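Local atomic coordinates of enoyl-CoA hydratase/isomerase (Mycobacterium abscessus, PDB entry 3QXZ), a protein that probably catalyses the hydration or double-bond isomerisation of enoyl-CoA thioesters, as a trimeric member of the crotonase-like family. Residues W217-T222 with A227-R232. Residues are numbered along the deposited sequence; the frame is centred on the assembly and turned at random.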
loop_
_atom_site.group_PDB
_atom_site.type_symbol
_atom_site.label_atom_id
_atom_site.label_comp_id
_atom_site.label_asym_id
_atom_site.label_seq_id
_atom_site.Cartn_x
_atom_site.Cartn_y
_atom_site.Cartn_z
ATOM N N TRP A 217 -10.832 -2.843 8.934
ATOM C CA TRP A 217 -10.168 -1.849 9.755
ATOM C C TRP A 217 -9.629 -2.411 11.067
ATOM O O TRP A 217 -8.524 -2.016 11.468
ATOM C CB TRP A 217 -11.076 -0.649 9.988
ATOM C CG TRP A 217 -11.214 0.235 8.795
ATOM C CD1 TRP A 217 -12.334 0.452 8.032
ATOM C CD2 TRP A 217 -10.177 1.039 8.231
ATOM N NE1 TRP A 217 -12.050 1.346 7.014
ATOM C CE2 TRP A 217 -10.734 1.727 7.125
ATOM C CE3 TRP A 217 -8.820 1.256 8.561
ATOM C CZ2 TRP A 217 -9.996 2.624 6.358
ATOM C CZ3 TRP A 217 -8.086 2.153 7.791
ATOM C CH2 TRP A 217 -8.671 2.810 6.685
ATOM N N ASP A 218 -10.358 -3.302 11.754
ATOM C CA ASP A 218 -9.792 -3.894 12.986
ATOM C C ASP A 218 -8.476 -4.571 12.696
ATOM O O ASP A 218 -7.541 -4.479 13.494
ATOM C CB ASP A 218 -10.706 -4.938 13.637
ATOM C CG ASP A 218 -11.925 -4.340 14.346
ATOM O OD1 ASP A 218 -12.007 -3.108 14.580
ATOM O OD2 ASP A 218 -12.800 -5.141 14.682
ATOM N N ALA A 219 -8.392 -5.248 11.550
ATOM C CA ALA A 219 -7.166 -5.954 11.199
ATOM C C ALA A 219 -5.996 -4.974 11.047
ATOM O O ALA A 219 -4.887 -5.244 11.512
ATOM C CB ALA A 219 -7.379 -6.824 9.943
ATOM N N GLN A 220 -6.267 -3.816 10.431
ATOM C CA GLN A 220 -5.252 -2.759 10.311
ATOM C C GLN A 220 -4.913 -2.151 11.660
ATOM O O GLN A 220 -3.730 -1.973 11.979
ATOM C CB GLN A 220 -5.719 -1.652 9.345
ATOM C CG GLN A 220 -5.937 -2.087 7.917
ATOM C CD GLN A 220 -4.661 -2.476 7.249
ATOM O OE1 GLN A 220 -3.628 -1.819 7.433
ATOM N NE2 GLN A 220 -4.703 -3.519 6.423
ATOM N N MET A 221 -5.925 -1.828 12.455
ATOM C CA MET A 221 -5.723 -1.136 13.729
ATOM C C MET A 221 -4.916 -1.938 14.740
ATOM O O MET A 221 -4.125 -1.367 15.515
ATOM C CB MET A 221 -7.072 -0.791 14.363
ATOM C CG MET A 221 -7.833 0.302 13.597
ATOM S SD MET A 221 -9.591 0.326 14.021
ATOM C CE MET A 221 -9.500 0.866 15.713
ATOM N N THR A 222 -5.106 -3.253 14.737
ATOM C CA THR A 222 -4.531 -4.126 15.751
ATOM C C THR A 222 -3.422 -5.014 15.197
ATOM O O THR A 222 -2.845 -5.796 15.961
ATOM C CB THR A 222 -5.592 -5.038 16.414
ATOM O OG1 THR A 222 -6.153 -5.916 15.430
ATOM C CG2 THR A 222 -6.694 -4.224 17.085
ATOM N N ALA A 227 -3.683 -15.603 9.706
ATOM C CA ALA A 227 -4.487 -16.670 10.298
ATOM C C ALA A 227 -5.643 -16.088 11.105
ATOM O O ALA A 227 -6.742 -16.642 11.083
ATOM C CB ALA A 227 -3.618 -17.561 11.181
ATOM N N GLU A 228 -5.402 -15.011 11.842
ATOM C CA GLU A 228 -6.476 -14.372 12.636
ATOM C C GLU A 228 -7.554 -13.756 11.740
ATOM O O GLU A 228 -8.765 -13.875 12.024
ATOM C CB GLU A 228 -5.890 -13.312 13.552
ATOM C CG GLU A 228 -5.061 -13.917 14.675
ATOM C CD GLU A 228 -4.221 -12.893 15.411
ATOM O OE1 GLU A 228 -4.054 -11.753 14.965
ATOM O OE2 GLU A 228 -3.719 -13.256 16.498
ATOM N N VAL A 229 -7.170 -13.094 10.653
ATOM C CA VAL A 229 -8.152 -12.558 9.718
ATOM C C VAL A 229 -8.950 -13.706 9.074
ATOM O O VAL A 229 -10.185 -13.609 8.939
ATOM C CB VAL A 229 -7.498 -11.683 8.624
ATOM C CG1 VAL A 229 -8.574 -11.177 7.641
ATOM C CG2 VAL A 229 -6.801 -10.472 9.249
ATOM N N ALA A 230 -8.274 -14.789 8.687
ATOM C CA ALA A 230 -8.971 -15.916 8.044
ATOM C C ALA A 230 -10.011 -16.508 8.999
ATOM O O ALA A 230 -11.142 -16.827 8.593
ATOM C CB ALA A 230 -7.983 -16.978 7.615
ATOM N N ALA A 231 -9.638 -16.641 10.274
ATOM C CA ALA A 231 -10.587 -17.155 11.276
ATOM C C ALA A 231 -11.771 -16.202 11.451
ATOM O O ALA A 231 -12.906 -16.661 11.576
ATOM C CB ALA A 231 -9.893 -17.413 12.603
ATOM N N ARG A 232 -11.540 -14.890 11.456
ATOM C CA ARG A 232 -12.673 -13.977 11.602
ATOM C C ARG A 232 -13.575 -13.963 10.392
ATOM O O ARG A 232 -14.777 -13.809 10.546
ATOM C CB ARG A 232 -12.280 -12.548 12.029
ATOM C CG ARG A 232 -13.550 -11.889 12.560
ATOM C CD ARG A 232 -13.811 -10.422 12.458
ATOM N NE ARG A 232 -12.952 -9.742 13.381
ATOM C CZ ARG A 232 -12.990 -8.431 13.708
ATOM N NH1 ARG A 232 -12.056 -8.003 14.513
ATOM N NH2 ARG A 232 -13.884 -7.556 13.245
#
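Asp-218 OD2 is gripped by both terminal nitrogens of Arg-232, with NH1 and NH2 each 3.0 Å from it. The guanidinium meets this single oxygen end-on, and the oxygen lies in the guanidinium plane. That plane is turned 63° from the carboxylate, so the pair is not the coplanar two-oxygen, two-nitrogen type. Both N-H...O angles are well short of straight, 146° at NH2, reflecting the sharing of one acceptor, which NH1 meets on the anti lone pair while NH2 stands somewhat out of the carboxylate plane. The other oxygen, OD1, is engaged in a salt bridge with Arg-214, so the carboxylate lies between two arginines, an environment that would be expected to keep it ionised. Arg-232 spans the gap with CG anti to the backbone N (chi1 -162°) and a chain bent at chi2 and chi3. Beside the salt bridge, Ala-219 CB touches Val-229 CG2 at 3.8 Å; the CA atoms of Ala-219 and Val-229 are 6.8 Å apart, the closest CA pair between the segments. Met-224, from the connection, packs on both residues. Leu-145 of the second subunit also packs on Val-229. The ion pair and the apolar contact are part of what joins helices 206-222 and 226-241 in a helical hairpin, within the C-terminal helical region characteristic of the crotonase fold.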